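Local coordinates for 16S rRNA methylase (PDB 7JLZ), which probably methylates N1 of adenine 1408 in the 16S rRNA of the small ribosomal subunit, a modification that gives resistance to aminoglycosides, at residues Asn22-Val27 / Asn72-Ile77; Asn15-Ile20 / Asp88-Thr93. One frame throughout, in Å; residues are numbered along the deposited sequence.

Both contacts lie on the same side of the chain's centre, about 12 Å apart between their own centres, at the end of the mixed sheet where strands 26-31, 49-55 and 76-80 lie, interaction 2 being made by a helix and a loop beside it. Along the chain, helix 14-21 of interaction 2 comes first, then 22-27 and 72-77 of interaction 1, and last segment 88-93, so the chain between the segments of interaction 2 contains all of interaction 1. The two meet where V27 CB packs against T93 O at 3.5 Å. Together they join the first helix, 14-21, and the loops entering strands 26-31, 76-80 and 94-100 at one side of the Rossmann-like core.

Interaction 1: Asn22-Val27 / Asn72-Ile77; sequences NAYKKV and NITNAI
Y24 reaches from the loop before strand 26-31 to N75 and T74, in the turn that leads into strand 76-80. These strands belong to the parallel part of a Rossmann-like methyltransferase sheet and are not neighbours: strand 49-55 runs between them, so the tyrosine spans the entry end of the middle strand, where its side chain also touches L50. The van der Waals part of the contact is small and made by the far end of the ring. CE1 of Y24 lies 3.6 Å from CB of N75, and OH of Y24 is 3.5 Å from CA of N75. The phenol and the N75 amide lie in planes only 18° apart, but it is the methylene of N75 that meets the ring, obliquely. With chi1 at 59°, CG of N75 sits between its own backbone N and carbonyl carbon, which carries the amide away from the tyrosine; there ND2 gives hydrogen bonds to the backbone oxygens of T49 and A43. A buried side chain thus has its nitrogen held twice while its CB serves as the wall for Y24. Backbone geometry sets the wall in place: I73 to A76 form a type I beta turn, closed by a weak bond from A76 N to I73 O at 3.3 Å, right after the Schellman motif that ends helix 58-70 with N72 at positive phi. The polar part is a single water bridge, hydrogen-bonded to both hydroxyls, a short 2.5 Å from OH of Y24 and 2.8 Å from OG1 of T74.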
loop_
_atom_site.group_PDB
_atom_site.type_symbol
_atom_site.label_atom_id
_atom_site.label_comp_id
_atom_site.label_asym_id
_atom_site.label_seq_id
_atom_site.Cartn_x
_atom_site.Cartn_y
_atom_site.Cartn_z
ATOM N N ASN A 22 15.664 -10.484 -6.438
ATOM C CA ASN A 22 17.098 -10.358 -6.224
ATOM C C ASN A 22 17.748 -9.353 -7.164
ATOM O O ASN A 22 18.876 -8.918 -6.902
ATOM C CB ASN A 22 17.761 -11.725 -6.370
ATOM C CG ASN A 22 17.506 -12.615 -5.174
ATOM O OD1 ASN A 22 16.968 -12.166 -4.160
ATOM N ND2 ASN A 22 17.909 -13.883 -5.275
ATOM N N ALA A 23 17.068 -8.975 -8.244
ATOM C CA ALA A 23 17.604 -7.992 -9.173
ATOM C C ALA A 23 17.522 -6.566 -8.648
ATOM O O ALA A 23 18.162 -5.681 -9.225
ATOM C CB ALA A 23 16.872 -8.089 -10.510
ATOM N N TYR A 24 16.784 -6.321 -7.568
ATOM C CA TYR A 24 16.571 -4.975 -7.061
ATOM C C TYR A 24 17.145 -4.808 -5.661
ATOM O O TYR A 24 17.204 -5.757 -4.873
ATOM C CB TYR A 24 15.085 -4.637 -7.040
ATOM C CG TYR A 24 14.464 -4.671 -8.406
ATOM C CD1 TYR A 24 14.429 -3.526 -9.199
ATOM C CD2 TYR A 24 13.914 -5.841 -8.911
ATOM C CE1 TYR A 24 13.865 -3.547 -10.453
ATOM C CE2 TYR A 24 13.337 -5.866 -10.162
ATOM C CZ TYR A 24 13.319 -4.715 -10.929
ATOM O OH TYR A 24 12.752 -4.736 -12.177
ATOM N N LYS A 25 17.565 -3.579 -5.355
ATOM C CA LYS A 25 18.082 -3.252 -4.032
ATOM C C LYS A 25 16.988 -2.896 -3.033
ATOM O O LYS A 25 17.212 -3.015 -1.823
ATOM C CB LYS A 25 19.080 -2.097 -4.131
ATOM C CG LYS A 25 20.348 -2.466 -4.885
ATOM C CD LYS A 25 21.024 -3.670 -4.242
ATOM C CE LYS A 25 22.019 -4.337 -5.187
ATOM N NZ LYS A 25 21.340 -5.166 -6.226
ATOM N N LYS A 26 15.821 -2.463 -3.510
ATOM C CA LYS A 26 14.662 -2.168 -2.678
ATOM C C LYS A 26 13.421 -2.764 -3.316
ATOM O O LYS A 26 13.256 -2.707 -4.539
ATOM C CB LYS A 26 14.407 -0.662 -2.512
ATOM C CG LYS A 26 15.495 0.176 -1.877
ATOM C CD LYS A 26 14.995 1.631 -1.829
ATOM C CE LYS A 26 15.981 2.588 -1.166
ATOM N NZ LYS A 26 17.137 2.921 -2.044
ATOM N N VAL A 27 12.532 -3.295 -2.480
ATOM C CA VAL A 27 11.225 -3.783 -2.902
ATOM C C VAL A 27 10.170 -3.030 -2.108
ATOM O O VAL A 27 10.309 -2.855 -0.892
ATOM C CB VAL A 27 11.091 -5.303 -2.699
ATOM C CG1 VAL A 27 9.678 -5.775 -3.024
ATOM C CG2 VAL A 27 12.121 -6.043 -3.543
ATOM N N ASN A 72 7.416 -0.810 -21.119
ATOM C CA ASN A 72 8.632 -1.449 -20.615
ATOM C C ASN A 72 9.000 -0.927 -19.228
ATOM O O ASN A 72 10.173 -0.708 -18.919
ATOM C CB ASN A 72 9.797 -1.270 -21.596
ATOM C CG ASN A 72 10.773 -2.434 -21.560
ATOM O OD1 ASN A 72 10.370 -3.598 -21.532
ATOM N ND2 ASN A 72 12.065 -2.123 -21.551
ATOM N N ILE A 73 7.990 -0.713 -18.390
ATOM C CA ILE A 73 8.214 -0.333 -16.983
ATOM C C ILE A 73 8.339 -1.647 -16.219
ATOM O O ILE A 73 7.404 -2.137 -15.586
ATOM C CB ILE A 73 7.098 0.563 -16.439
ATOM C CG1 ILE A 73 6.825 1.738 -17.385
ATOM C CG2 ILE A 73 7.443 1.060 -15.042
ATOM C CD1 ILE A 73 7.998 2.661 -17.574
ATOM N N THR A 74 9.538 -2.233 -16.281
ATOM C CA THR A 74 9.737 -3.598 -15.815
ATOM C C THR A 74 9.816 -3.715 -14.297
ATOM O O THR A 74 9.752 -4.836 -13.777
ATOM C CB THR A 74 11.001 -4.185 -16.449
ATOM O OG1 THR A 74 12.075 -3.247 -16.333
ATOM C CG2 THR A 74 10.764 -4.487 -17.925
ATOM N N ASN A 75 9.946 -2.602 -13.578
ATOM C CA ASN A 75 9.967 -2.629 -12.122
ATOM C C ASN A 75 8.596 -2.363 -11.516
ATOM O O ASN A 75 8.506 -1.987 -10.340
ATOM C CB ASN A 75 10.995 -1.632 -11.585
ATOM C CG ASN A 75 10.712 -0.201 -12.015
ATOM O OD1 ASN A 75 10.228 0.055 -13.124
ATOM N ND2 ASN A 75 11.024 0.743 -11.137
ATOM N N ALA A 76 7.532 -2.545 -12.297
ATOM C CA ALA A 76 6.160 -2.490 -11.806
ATOM C C ALA A 76 5.521 -3.847 -12.064
ATOM O O ALA A 76 5.518 -4.322 -13.203
ATOM C CB ALA A 76 5.370 -1.371 -12.491
ATOM N N ILE A 77 5.007 -4.479 -11.013
ATOM C CA ILE A 77 4.320 -5.754 -11.151
ATOM C C ILE A 77 3.018 -5.694 -10.363
ATOM O O ILE A 77 2.915 -4.997 -9.345
ATOM C CB ILE A 77 5.220 -6.926 -10.700
ATOM C CG1 ILE A 77 4.597 -8.268 -11.077
ATOM C CG2 ILE A 77 5.500 -6.856 -9.220
ATOM C CD1 ILE A 77 5.410 -9.445 -10.615
HETATM O O HOH W 1 13.502 -3.147 -13.956
#

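Interaction 2: Asn15-Ile20 / Asp88-Thr93; sequences NELVNI and DELLGT
L17 lays one methyl, CD2, against the carbonyl oxygen and CB of E89 and the CD2 methyl of L90, and this single group makes the whole close contact. It stands 3.6 Å from O of E89, 3.7 Å from CB of E89 and equally far from CD2 of L90. A chi1 of 176° swings CG of L17 opposite the backbone N and carries its methyls off the helix toward 3-10 segment 88-90. CB of L90 does not aim at the helix, but while CD1 continues the chain away from CA, the other branch, CD2, is turned back to meet the methyl of L17. Behind that meeting L90 packs on I52 and I54 of strand 49-55, so the buried side of the contact runs on into the sheet. In the methyltransferase fold this joins N-terminal helix 14-21 to 3-10 segment 88-90 in the connection from strand 76-80 to strand 94-100. A type II turn, L90 to T93 with G92 at positive phi, then carries the chain to strand 94-100. OG1 of T93 donates a 2.7 Å hydrogen bond to O of L90, coming in 32° off the carbonyl plane and tying the turn from within. The looser, polar side begins at E89. Its chain bends at chi2 (97°), taking the carboxylate away from L17, and OE2 hydrogen-bonds to N of M1; a sulfate, probably from the crystallisation liquor, lies about 4 Å from the side chain. M1 also touches L17, while NZ of K14 hydrogen-bonds to O of E89, the same oxygen that the L17 methyl abuts.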
loop_
_atom_site.group_PDB
_atom_site.type_symbol
_atom_site.label_atom_id
_atom_site.label_comp_id
_atom_site.label_asym_id
_atom_site.label_seq_id
_atom_site.Cartn_x
_atom_site.Cartn_y
_atom_site.Cartn_z
ATOM N N ASN A 15 10.123 -19.535 -6.775
ATOM C CA ASN A 15 11.459 -19.595 -7.351
ATOM C C ASN A 15 11.647 -18.527 -8.424
ATOM O O ASN A 15 12.691 -17.868 -8.485
ATOM C CB ASN A 15 11.706 -20.980 -7.924
ATOM C CG ASN A 15 13.149 -21.212 -8.230
ATOM O OD1 ASN A 15 13.573 -21.157 -9.387
ATOM N ND2 ASN A 15 13.929 -21.463 -7.188
ATOM N N GLU A 16 10.646 -18.339 -9.279
ATOM C CA GLU A 16 10.745 -17.290 -10.286
ATOM C C GLU A 16 10.712 -15.913 -9.638
ATOM O O GLU A 16 11.465 -15.016 -10.030
ATOM C CB GLU A 16 9.617 -17.436 -11.309
ATOM C CG GLU A 16 9.670 -16.388 -12.410
ATOM C CD GLU A 16 8.616 -16.604 -13.487
ATOM O OE1 GLU A 16 7.837 -17.579 -13.374
ATOM O OE2 GLU A 16 8.572 -15.795 -14.439
ATOM N N LEU A 17 9.854 -15.729 -8.637
ATOM C CA LEU A 17 9.782 -14.439 -7.964
ATOM C C LEU A 17 11.110 -14.086 -7.305
ATOM O O LEU A 17 11.536 -12.927 -7.325
ATOM C CB LEU A 17 8.650 -14.452 -6.942
ATOM C CG LEU A 17 8.525 -13.189 -6.085
ATOM C CD1 LEU A 17 8.306 -11.944 -6.942
ATOM C CD2 LEU A 17 7.414 -13.325 -5.071
ATOM N N VAL A 18 11.788 -15.076 -6.723
ATOM C CA VAL A 18 13.062 -14.797 -6.064
ATOM C C VAL A 18 14.081 -14.261 -7.065
ATOM O O VAL A 18 14.837 -13.328 -6.766
ATOM C CB VAL A 18 13.564 -16.061 -5.340
ATOM C CG1 VAL A 18 15.038 -15.951 -5.013
ATOM C CG2 VAL A 18 12.749 -16.252 -4.084
ATOM N N ASN A 19 14.100 -14.822 -8.276
ATOM C CA ASN A 19 14.989 -14.307 -9.314
ATOM C C ASN A 19 14.677 -12.850 -9.637
ATOM O O ASN A 19 15.581 -12.072 -9.969
ATOM C CB ASN A 19 14.871 -15.168 -10.568
ATOM C CG ASN A 19 15.376 -16.585 -10.353
ATOM O OD1 ASN A 19 16.278 -16.819 -9.557
ATOM N ND2 ASN A 19 14.790 -17.538 -11.070
ATOM N N ILE A 20 13.410 -12.463 -9.521
ATOM C CA ILE A 20 13.012 -11.086 -9.794
ATOM C C ILE A 20 13.399 -10.169 -8.642
ATOM O O ILE A 20 14.030 -9.125 -8.849
ATOM C CB ILE A 20 11.503 -11.032 -10.077
ATOM C CG1 ILE A 20 11.187 -11.776 -11.376
ATOM C CG2 ILE A 20 10.996 -9.581 -10.121
ATOM C CD1 ILE A 20 9.715 -11.914 -11.624
ATOM N N ASP A 88 1.509 -16.000 -0.224
ATOM C CA ASP A 88 2.585 -16.355 0.704
ATOM C C ASP A 88 3.951 -15.946 0.175
ATOM O O ASP A 88 4.856 -15.633 0.968
ATOM C CB ASP A 88 2.590 -17.867 0.961
ATOM C CG ASP A 88 1.570 -18.304 2.000
ATOM O OD1 ASP A 88 1.173 -17.490 2.858
ATOM O OD2 ASP A 88 1.176 -19.491 1.960
ATOM N N GLU A 89 4.122 -15.989 -1.144
ATOM C CA GLU A 89 5.377 -15.643 -1.802
ATOM C C GLU A 89 5.870 -14.252 -1.436
ATOM O O GLU A 89 7.079 -13.998 -1.502
ATOM C CB GLU A 89 5.209 -15.730 -3.326
ATOM C CG GLU A 89 4.883 -17.118 -3.884
ATOM C CD GLU A 89 3.385 -17.318 -4.132
ATOM O OE1 GLU A 89 2.567 -16.662 -3.444
ATOM O OE2 GLU A 89 3.029 -18.136 -5.011
ATOM N N LEU A 90 4.974 -13.340 -1.060
ATOM C CA LEU A 90 5.371 -11.970 -0.784
ATOM C C LEU A 90 5.618 -11.687 0.686
ATOM O O LEU A 90 6.048 -10.578 1.021
ATOM C CB LEU A 90 4.308 -11.001 -1.316
ATOM C CG LEU A 90 4.290 -10.982 -2.848
ATOM C CD1 LEU A 90 3.179 -10.086 -3.364
ATOM C CD2 LEU A 90 5.643 -10.525 -3.394
ATOM N N LEU A 91 5.384 -12.650 1.575
ATOM C CA LEU A 91 5.646 -12.383 2.976
ATOM C C LEU A 91 7.148 -12.258 3.204
ATOM O O LEU A 91 7.942 -13.023 2.652
ATOM C CB LEU A 91 5.050 -13.485 3.858
ATOM C CG LEU A 91 3.516 -13.620 3.811
ATOM C CD1 LEU A 91 3.043 -14.820 4.641
ATOM C CD2 LEU A 91 2.834 -12.325 4.278
ATOM N N GLY A 92 7.532 -11.260 3.994
ATOM C CA GLY A 92 8.926 -11.043 4.315
ATOM C C GLY A 92 9.764 -10.427 3.217
ATOM O O GLY A 92 10.995 -10.466 3.311
ATOM N N THR A 93 9.143 -9.839 2.189
ATOM C CA THR A 93 9.877 -9.375 1.012
ATOM C C THR A 93 10.027 -7.863 0.905
ATOM O O THR A 93 10.859 -7.406 0.115
ATOM C CB THR A 93 9.215 -9.869 -0.291
ATOM O OG1 THR A 93 7.929 -9.256 -0.457
ATOM C CG2 THR A 93 9.068 -11.392 -0.299
#